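Local coordinates for protein endo-xylogalacturonan hydrolase A (Aspergillus tubingensis, PDB 4C2L) that hydrolyses xylogalacturonan, the xylose-substituted galacturonan backbone of the hairy regions of pectin, as a secreted family 28 glycoside hydrolase, at residues 135-140 with 158-163; 190-195 with 214-219; 269-274 with 308-313. All blocks are in the same frame, centred on the assembly; numbering follows the deposited sequence. Where two conformers were deposited one is given.

Contact 1: 135-140 with 158-163; sequences LLYITG and FNSVKG
Two successive rungs of the right-handed parallel beta-helix of family 28 lie side by side here: the strand at 137-139 pairs in parallel with strand 159-162, Leu136 level with Asn159 and Thr139 level with Lys162. The ladder runs through Leu136 N to Phe158 O (2.8 Å), Ser160 N to Leu136 O, Ile138 N to Ser160 O, Lys162 N to Ile138 O and, past the end of the strands, Gly140 N to Lys162 O (2.9 Å).

Tyr137, Ser160 and Lys162 share the outer face. With CG anti to its own N (chi1 -176°), the Tyr137 ring leans obliquely toward the C-terminal end of the strands and over to Lys162, whose chain, bent at chi3 (74°), crosses it near the hydroxyl, CD 3.3 Å from Tyr137 OH. One water joins the two ends, 2.6 Å from Tyr137 OH and accepting from Lys162 NZ at 2.7 Å. A second water donates to Ile138 O and sits over the centre of one face of the Tyr137 ring.

The face inside the helix carries Leu136, Ile138, Asn159 and Val161. Ile138 CD1 meets Val161 CG2 at 4.2 Å, while Asn159 OD1 rests against Leu136 CB and CD2. That amide is buried but fully engaged: OD1 accepts from Gln151 NE2 and ND2 donates to Gly190 O, tying the inner stack to the next rung. The chemistry thus divides by face, with water-mediated bonds outside and, inside, hydrocarbon packing around one amide whose two ends are both bonded.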
loop_
_atom_site.group_PDB
_atom_site.type_symbol
_atom_site.label_atom_id
_atom_site.label_comp_id
_atom_site.label_asym_id
_atom_site.label_seq_id
_atom_site.Cartn_x
_atom_site.Cartn_y
_atom_site.Cartn_z
ATOM N N LEU A 135 -6.421 -0.053 -8.911
ATOM C CA LEU A 135 -7.569 0.853 -9.018
ATOM C C LEU A 135 -7.153 2.278 -9.424
ATOM O O LEU A 135 -7.728 2.834 -10.380
ATOM C CB LEU A 135 -8.358 0.866 -7.692
ATOM C CG LEU A 135 -9.506 1.866 -7.642
ATOM C CD1 LEU A 135 -10.594 1.445 -8.629
ATOM C CD2 LEU A 135 -10.050 1.905 -6.222
ATOM N N LEU A 136 -6.189 2.874 -8.702
ATOM C CA LEU A 136 -5.675 4.214 -9.027
ATOM C C LEU A 136 -4.168 4.087 -9.223
ATOM O O LEU A 136 -3.410 3.846 -8.264
ATOM C CB LEU A 136 -5.985 5.212 -7.899
ATOM C CG LEU A 136 -5.500 6.650 -8.138
ATOM C CD1 LEU A 136 -6.047 7.224 -9.452
ATOM C CD2 LEU A 136 -5.942 7.511 -6.968
ATOM N N TYR A 137 -3.744 4.225 -10.468
ATOM C CA TYR A 137 -2.380 3.914 -10.850
ATOM C C TYR A 137 -1.721 5.193 -11.341
ATOM O O TYR A 137 -2.073 5.735 -12.407
ATOM C CB TYR A 137 -2.413 2.857 -11.959
ATOM C CG TYR A 137 -1.067 2.365 -12.408
ATOM C CD1 TYR A 137 -0.469 1.259 -11.789
ATOM C CD2 TYR A 137 -0.410 2.961 -13.488
ATOM C CE1 TYR A 137 0.769 0.789 -12.203
ATOM C CE2 TYR A 137 0.832 2.491 -13.917
ATOM C CZ TYR A 137 1.405 1.405 -13.269
ATOM O OH TYR A 137 2.620 0.910 -13.674
ATOM N N ILE A 138 -0.787 5.697 -10.541
ATOM C CA ILE A 138 -0.114 6.961 -10.837
ATOM C C ILE A 138 1.313 6.629 -11.270
ATOM O O ILE A 138 2.048 5.931 -10.555
ATOM C CB ILE A 138 -0.098 7.868 -9.579
ATOM C CG1 ILE A 138 -1.493 8.380 -9.275
ATOM C CG2 ILE A 138 0.864 9.053 -9.749
ATOM C CD1 ILE A 138 -1.666 8.783 -7.815
ATOM N N THR A 139 1.708 7.105 -12.451
ATOM C CA THR A 139 3.066 6.876 -12.899
ATOM C C THR A 139 3.614 8.152 -13.501
ATOM O O THR A 139 2.984 8.744 -14.379
ATOM C CB THR A 139 3.184 5.682 -13.869
ATOM O OG1 THR A 139 4.555 5.532 -14.248
ATOM C CG2 THR A 139 2.292 5.855 -15.110
ATOM N N GLY A 140 4.768 8.595 -13.004
ATOM C CA GLY A 140 5.317 9.876 -13.462
ATOM C C GLY A 140 4.454 11.057 -13.052
ATOM O O GLY A 140 3.574 10.943 -12.200
ATOM N N PHE A 158 -5.168 -0.873 -4.274
ATOM C CA PHE A 158 -5.959 0.362 -4.307
ATOM C C PHE A 158 -5.192 1.449 -5.065
ATOM O O PHE A 158 -5.680 1.999 -6.057
ATOM C CB PHE A 158 -6.206 0.903 -2.892
ATOM C CG PHE A 158 -7.268 0.185 -2.097
ATOM C CD1 PHE A 158 -6.951 -0.925 -1.304
ATOM C CD2 PHE A 158 -8.561 0.706 -2.041
ATOM C CE1 PHE A 158 -7.924 -1.543 -0.509
ATOM C CE2 PHE A 158 -9.541 0.109 -1.248
ATOM C CZ PHE A 158 -9.234 -1.022 -0.488
ATOM N N ASN A 159 -4.005 1.800 -4.568
ATOM C CA ASN A 159 -3.257 2.941 -5.095
ATOM C C ASN A 159 -1.815 2.551 -5.296
ATOM O O ASN A 159 -1.210 1.909 -4.431
ATOM C CB ASN A 159 -3.250 4.096 -4.073
ATOM C CG ASN A 159 -4.631 4.568 -3.732
ATOM O OD1 ASN A 159 -5.279 5.212 -4.542
ATOM N ND2 ASN A 159 -5.107 4.219 -2.538
ATOM N N SER A 160 -1.251 2.952 -6.429
ATOM C CA SER A 160 0.158 2.733 -6.709
ATOM C C SER A 160 0.774 4.040 -7.216
ATOM O O SER A 160 0.114 4.773 -7.958
ATOM C CB SER A 160 0.299 1.637 -7.765
ATOM O OG SER A 160 1.654 1.413 -8.087
ATOM N N VAL A 161 2.023 4.311 -6.841
ATOM C CA VAL A 161 2.729 5.488 -7.335
ATOM C C VAL A 161 4.090 4.992 -7.780
ATOM O O VAL A 161 4.808 4.335 -7.015
ATOM C CB VAL A 161 2.902 6.566 -6.236
ATOM C CG1 VAL A 161 3.666 7.771 -6.783
ATOM C CG2 VAL A 161 1.545 7.010 -5.693
ATOM N N LYS A 162 4.423 5.270 -9.035
ATOM C CA LYS A 162 5.730 4.904 -9.554
ATOM C C LYS A 162 6.128 5.835 -10.695
ATOM O O LYS A 162 5.575 6.928 -10.822
ATOM C CB LYS A 162 5.758 3.445 -9.983
ATOM C CG LYS A 162 4.907 3.138 -11.189
ATOM C CD LYS A 162 5.095 1.670 -11.563
ATOM C CE LYS A 162 4.378 0.783 -10.565
ATOM N NZ LYS A 162 4.773 -0.632 -10.795
ATOM N N GLY A 163 7.114 5.417 -11.479
ATOM C CA GLY A 163 7.559 6.187 -12.645
ATOM C C GLY A 163 8.184 7.544 -12.360
ATOM O O GLY A 163 8.229 8.403 -13.253
HETATM O O HOH W 1 3.398 -1.473 -12.909
HETATM O O HOH W 2 1.653 3.194 -10.331
#

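Contact 2: 190-195 with 214-219; sequences GFDIGE and AFKPSS. With SO4 (sulfate ion), chain E.
Where Ile193 and Phe215 come level, the strands of the first two PbH1 repeats pair in parallel as neighbouring rungs of the beta-helix. Three nearly straight bonds hold them: Ala214 N to Phe191 O (2.8 Å, 172° at the hydrogen), Ile193 N to Ala214 O, and Lys216 N to Ile193 O.

The tight side faces the interior. Ile193 and Phe215 both point into the helix, where Ile193 packs on Val199 and Val222 and Phe215 reaches Val224, Val237 and Ile251; the Phe191 ring, on the same side, meets Phe170 edge-to-face. Beyond the paired residues the second chain bends through a type II turn from Lys216 to Ser219, bringing Ser219 CB to 3.3 Å from Ile193 O. Gly194 backs directly onto this bend, its CA 3.8 Å from Lys216 CB.

Towards solvent the fit is looser. Glu195 runs out extended, and its CB and CG merely brush Ser218 CB (3.8 Å). On the outer face Asp192 OD1 lies 3.6 Å from Ala214 CB, and the Lys216 chain, kinked at chi2 (-62°), passes its carboxylate with CE rather than the ammonium; Asp192 OD1 and Lys216 NZ stay 4.8 Å apart, no salt bridge. Asp189 brings a second carboxylate close to Asp192 OD1, so Lys216 probably offsets some of the negative charge there. Lys216 NZ instead donates to Gly238 O, lies 2.9 Å from O3 of a sulfate, probably from the crystallisation liquor, and makes a weak bond to its O4; the same ion accepts from Ser239 N.

The turn itself is fastened at Lys216 O, which receives both Ser219 N and Ser219 OG, the hydroxyl at 2.8 Å and in the carbonyl plane.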
loop_
_atom_site.group_PDB
_atom_site.type_symbol
_atom_site.label_atom_id
_atom_site.label_comp_id
_atom_site.label_asym_id
_atom_site.label_seq_id
_atom_site.Cartn_x
_atom_site.Cartn_y
_atom_site.Cartn_z
ATOM N N GLY A 190 -3.116 -1.142 0.265
ATOM C CA GLY A 190 -3.618 0.226 0.275
ATOM C C GLY A 190 -2.809 1.149 -0.631
ATOM O O GLY A 190 -3.363 1.901 -1.443
ATOM N N PHE A 191 -1.493 1.140 -0.452
ATOM C CA PHE A 191 -0.614 2.042 -1.198
ATOM C C PHE A 191 0.652 1.289 -1.488
ATOM O O PHE A 191 1.322 0.836 -0.563
ATOM C CB PHE A 191 -0.249 3.284 -0.354
ATOM C CG PHE A 191 -1.435 4.045 0.126
ATOM C CD1 PHE A 191 -2.095 3.662 1.290
ATOM C CD2 PHE A 191 -1.919 5.123 -0.604
ATOM C CE1 PHE A 191 -3.209 4.358 1.730
ATOM C CE2 PHE A 191 -3.037 5.826 -0.160
ATOM C CZ PHE A 191 -3.681 5.433 1.004
ATOM N N ASP A 192 0.982 1.155 -2.774
ATOM C CA ASP A 192 2.256 0.584 -3.171
ATOM C C ASP A 192 3.054 1.761 -3.694
ATOM O O ASP A 192 2.756 2.268 -4.786
ATOM C CB ASP A 192 2.067 -0.435 -4.297
ATOM C CG ASP A 192 1.664 -1.818 -3.797
ATOM O OD1 ASP A 192 1.540 -2.043 -2.582
ATOM O OD2 ASP A 192 1.485 -2.685 -4.659
ATOM N N ILE A 193 4.029 2.222 -2.912
ATOM C CA ILE A 193 4.773 3.431 -3.272
ATOM C C ILE A 193 6.134 3.021 -3.799
ATOM O O ILE A 193 6.974 2.549 -3.039
ATOM C CB ILE A 193 4.900 4.405 -2.066
ATOM C CG1 ILE A 193 3.505 4.703 -1.466
ATOM C CG2 ILE A 193 5.637 5.685 -2.484
ATOM C CD1 ILE A 193 2.510 5.343 -2.429
ATOM N N GLY A 194 6.316 3.154 -5.113
ATOM C CA GLY A 194 7.567 2.806 -5.765
ATOM C C GLY A 194 8.348 4.054 -6.131
ATOM O O GLY A 194 8.434 5.003 -5.338
ATOM N N GLU A 195 8.909 4.053 -7.344
ATOM C CA GLU A 195 9.795 5.115 -7.794
ATOM C C GLU A 195 9.084 6.455 -7.755
ATOM O O GLU A 195 8.199 6.736 -8.585
ATOM C CB GLU A 195 10.286 4.820 -9.215
ATOM C CG GLU A 195 11.399 5.756 -9.664
ATOM C CD GLU A 195 11.626 5.733 -11.166
ATOM O OE1 GLU A 195 10.966 4.957 -11.889
ATOM O OE2 GLU A 195 12.477 6.517 -11.631
ATOM N N ALA A 214 3.039 -0.268 1.318
ATOM C CA ALA A 214 4.240 -0.993 0.976
ATOM C C ALA A 214 5.188 -0.033 0.296
ATOM O O ALA A 214 4.802 0.675 -0.650
ATOM C CB ALA A 214 3.929 -2.177 0.067
ATOM N N PHE A 215 6.411 0.028 0.818
ATOM C CA PHE A 215 7.439 0.819 0.192
ATOM C C PHE A 215 8.228 -0.069 -0.738
ATOM O O PHE A 215 8.920 -1.016 -0.324
ATOM C CB PHE A 215 8.314 1.504 1.235
ATOM C CG PHE A 215 7.523 2.255 2.268
ATOM C CD1 PHE A 215 6.983 3.504 1.973
ATOM C CD2 PHE A 215 7.281 1.689 3.512
ATOM C CE1 PHE A 215 6.240 4.204 2.924
ATOM C CE2 PHE A 215 6.539 2.379 4.478
ATOM C CZ PHE A 215 6.003 3.631 4.172
ATOM N N LYS A 216 8.087 0.244 -2.014
ATOM C CA LYS A 216 8.642 -0.577 -3.073
ATOM C C LYS A 216 9.942 0.067 -3.567
ATOM O O LYS A 216 10.248 1.203 -3.191
ATOM C CB LYS A 216 7.614 -0.691 -4.198
ATOM C CG LYS A 216 6.299 -1.315 -3.733
ATOM C CD LYS A 216 6.527 -2.747 -3.240
ATOM C CE LYS A 216 5.227 -3.556 -3.172
ATOM N NZ LYS A 216 5.467 -4.854 -2.475
ATOM N N PRO A 217 10.692 -0.645 -4.423
ATOM C CA PRO A 217 11.986 -0.139 -4.890
ATOM C C PRO A 217 11.916 1.271 -5.451
ATOM O O PRO A 217 10.972 1.619 -6.180
ATOM C CB PRO A 217 12.366 -1.148 -5.976
ATOM C CG PRO A 217 11.816 -2.422 -5.445
ATOM C CD PRO A 217 10.466 -2.031 -4.880
ATOM N N SER A 218 12.917 2.072 -5.096
ATOM C CA SER A 218 13.067 3.480 -5.494
ATOM C C SER A 218 12.115 4.478 -4.829
ATOM O O SER A 218 12.067 5.645 -5.233
ATOM C CB SER A 218 13.113 3.658 -7.024
ATOM O OG SER A 218 14.091 2.786 -7.564
ATOM N N SER A 219 11.373 4.053 -3.803
ATOM C CA SER A 219 10.652 5.044 -3.008
ATOM C C SER A 219 11.640 5.870 -2.185
ATOM O O SER A 219 12.634 5.345 -1.664
ATOM C CB SER A 219 9.576 4.414 -2.112
ATOM O OG SER A 219 10.075 3.301 -1.397
HETATM S S SO4 E . 5.577 -8.495 -2.315
HETATM O O1 SO4 E . 4.488 -9.105 -1.523
HETATM O O2 SO4 E . 6.526 -9.568 -2.707
HETATM O O3 SO4 E . 6.197 -7.479 -1.451
HETATM O O4 SO4 E . 5.028 -7.908 -3.549
#

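Contact 3: 269-274 with 308-313; sequences TYPSGG and DDYCEE
Tyr310 swings its ring towards Pro271 and Ser272 with chi1 at -179°, CG opposite the backbone N, which carries the hydroxyl off helix 308-313 and over to the loop. Cys311, one residue on, has chi1 -70°, and its sulfur lies beside the same proline. Pro271 is therefore touched by two consecutive residues of the helix: its CB and CG meet Cys311 SG, both at 3.5 Å, while CG also approaches Tyr310 CE1 at 3.7 Å. The proline and the tyrosine side chain cross at about a right angle, with CG oblique to the ring.

At the far end of that ring the contact turns polar. Tyr310 OH donates to Ser272 O (3.0 Å), arriving in the carbonyl plane on a lone pair, and this oxygen sits at the ring edge, 3.2 Å from Tyr310 CE1. The bond orients the hydroxyl, holds the end of the side chain against the loop and ties the irregular backbone at Ser272 to the helix. The chain continues close past the hydroxyl, Gly273 C lying 3.3 Å from Tyr310 OH; Gly273 has positive phi, and without a side chain it can pass this near.

Both sides have further ties: Ser272 is bonded to Pro315 through OG and through its backbone, and on the helix Cys311 is joined to Cys303 by a disulfide. This is surface packing away from the annotated sites: a short helix, following strand 296-301 and preceding strand 319-329, laid against the loop that joins strand 266-269 to strand 279-294.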
loop_
_atom_site.group_PDB
_atom_site.type_symbol
_atom_site.label_atom_id
_atom_site.label_comp_id
_atom_site.label_asym_id
_atom_site.label_seq_id
_atom_site.Cartn_x
_atom_site.Cartn_y
_atom_site.Cartn_z
ATOM N N THR A 269 13.161 -8.650 2.671
ATOM C CA THR A 269 14.112 -8.651 1.564
ATOM C C THR A 269 14.378 -10.087 1.127
ATOM O O THR A 269 14.345 -11.005 1.931
ATOM C CB THR A 269 15.441 -7.955 1.940
ATOM O OG1 THR A 269 16.025 -8.604 3.079
ATOM C CG2 THR A 269 15.196 -6.472 2.288
ATOM N N TYR A 270 14.655 -10.261 -0.160
ATOM C CA TYR A 270 15.049 -11.554 -0.687
ATOM C C TYR A 270 16.473 -11.879 -0.243
ATOM O O TYR A 270 17.279 -10.981 -0.036
ATOM C CB TYR A 270 14.993 -11.531 -2.211
ATOM C CG TYR A 270 13.597 -11.737 -2.757
ATOM C CD1 TYR A 270 12.714 -10.661 -2.904
ATOM C CD2 TYR A 270 13.167 -13.008 -3.145
ATOM C CE1 TYR A 270 11.426 -10.853 -3.407
ATOM C CE2 TYR A 270 11.888 -13.206 -3.651
ATOM C CZ TYR A 270 11.029 -12.129 -3.783
ATOM O OH TYR A 270 9.761 -12.342 -4.292
ATOM N N PRO A 271 16.781 -13.169 -0.093
ATOM C CA PRO A 271 18.177 -13.530 0.183
ATOM C C PRO A 271 19.026 -13.419 -1.084
ATOM O O PRO A 271 18.539 -12.939 -2.114
ATOM C CB PRO A 271 18.063 -14.983 0.632
ATOM C CG PRO A 271 16.887 -15.492 -0.140
ATOM C CD PRO A 271 15.895 -14.346 -0.080
ATOM N N SER A 272 20.288 -13.849 -1.020
ATOM C CA SER A 272 21.135 -13.811 -2.207
ATOM C C SER A 272 20.888 -15.048 -3.084
ATOM O O SER A 272 19.959 -15.820 -2.837
ATOM C CB SER A 272 22.612 -13.707 -1.821
ATOM O OG SER A 272 22.978 -14.801 -0.996
ATOM N N GLY A 273 21.713 -15.222 -4.112
ATOM C CA GLY A 273 21.578 -16.374 -5.011
ATOM C C GLY A 273 20.609 -16.112 -6.147
ATOM O O GLY A 273 19.862 -15.127 -6.143
ATOM N N GLY A 274 20.627 -16.995 -7.143
ATOM C CA GLY A 274 19.742 -16.868 -8.290
ATOM C C GLY A 274 19.849 -15.510 -8.944
ATOM O O GLY A 274 20.948 -15.009 -9.179
ATOM N N ASP A 308 14.484 -22.008 4.553
ATOM C CA ASP A 308 15.630 -21.980 5.467
ATOM C C ASP A 308 16.908 -22.575 4.887
ATOM O O ASP A 308 17.980 -21.990 5.038
ATOM C CB ASP A 308 15.280 -22.654 6.800
ATOM C CG ASP A 308 14.252 -21.865 7.603
ATOM O OD1 ASP A 308 13.769 -20.825 7.105
ATOM O OD2 ASP A 308 13.924 -22.279 8.738
ATOM N N ASP A 309 16.799 -23.729 4.227
ATOM C CA ASP A 309 17.975 -24.390 3.651
ATOM C C ASP A 309 18.613 -23.575 2.536
ATOM O O ASP A 309 19.841 -23.560 2.393
ATOM C CB ASP A 309 17.631 -25.793 3.143
ATOM C CG ASP A 309 17.415 -26.785 4.273
ATOM O OD1 ASP A 309 17.825 -26.509 5.424
ATOM O OD2 ASP A 309 16.826 -27.850 4.006
ATOM N N TYR A 310 17.774 -22.903 1.751
ATOM C CA TYR A 310 18.244 -22.029 0.686
ATOM C C TYR A 310 19.047 -20.875 1.284
ATOM O O TYR A 310 20.110 -20.502 0.769
ATOM C CB TYR A 310 17.065 -21.488 -0.135
ATOM C CG TYR A 310 17.500 -20.587 -1.262
ATOM C CD1 TYR A 310 17.763 -19.231 -1.039
ATOM C CD2 TYR A 310 17.673 -21.089 -2.548
ATOM C CE1 TYR A 310 18.176 -18.408 -2.069
ATOM C CE2 TYR A 310 18.088 -20.273 -3.586
ATOM C CZ TYR A 310 18.336 -18.935 -3.340
ATOM O OH TYR A 310 18.747 -18.127 -4.369
ATOM N N CYS A 311 18.538 -20.318 2.377
ATOM C CA CYS A 311 19.153 -19.144 2.985
ATOM C C CYS A 311 20.439 -19.464 3.734
ATOM O O CYS A 311 21.308 -18.602 3.873
ATOM C CB CYS A 311 18.135 -18.368 3.827
ATOM S SG CYS A 311 16.929 -17.572 2.733
ATOM N N GLU A 312 20.570 -20.708 4.193
ATOM C CA GLU A 312 21.834 -21.191 4.747
ATOM C C GLU A 312 22.945 -21.162 3.697
ATOM O O GLU A 312 24.064 -20.743 3.989
ATOM C CB GLU A 312 21.678 -22.598 5.322
ATOM C CG GLU A 312 20.941 -22.635 6.650
ATOM C CD GLU A 312 20.811 -24.042 7.206
ATOM O OE1 GLU A 312 21.780 -24.822 7.082
ATOM O OE2 GLU A 312 19.741 -24.366 7.768
ATOM N N GLU A 313 22.626 -21.585 2.477
ATOM C CA GLU A 313 23.591 -21.582 1.378
ATOM C C GLU A 313 23.679 -20.231 0.662
ATOM O O GLU A 313 24.690 -19.924 0.029
ATOM C CB GLU A 313 23.278 -22.699 0.367
ATOM C CG GLU A 313 23.054 -24.088 0.973
ATOM C CD GLU A 313 24.340 -24.855 1.289
ATOM O OE1 GLU A 313 25.449 -24.283 1.179
ATOM O OE2 GLU A 313 24.242 -26.053 1.652
#

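Contacts 1 and 2 are consecutive steps along one parallel sheet of the beta-helix, centres 9 Å apart. Strands 159-162 and 191-196 are neighbours, probably hydrogen-bonded through Asn159 O to Asp192 N (2.8 Å) and Val161 O to Gly194 N (2.7 Å), so four rungs run unbroken. Contact 2 is nearer the probable catalytic residues, both assigned by similarity: side chain to side chain, Asp192 is about 7 Å from Asp210 and Ala214 about 8 Å from His233, whereas Phe158 of contact 1 is about 8 Å from Asp210 and about 12 Å from His233. Contact 3 lies farther along, its centre 23 Å from that of contact 2 and 31 Å from that of contact 1, touching neither.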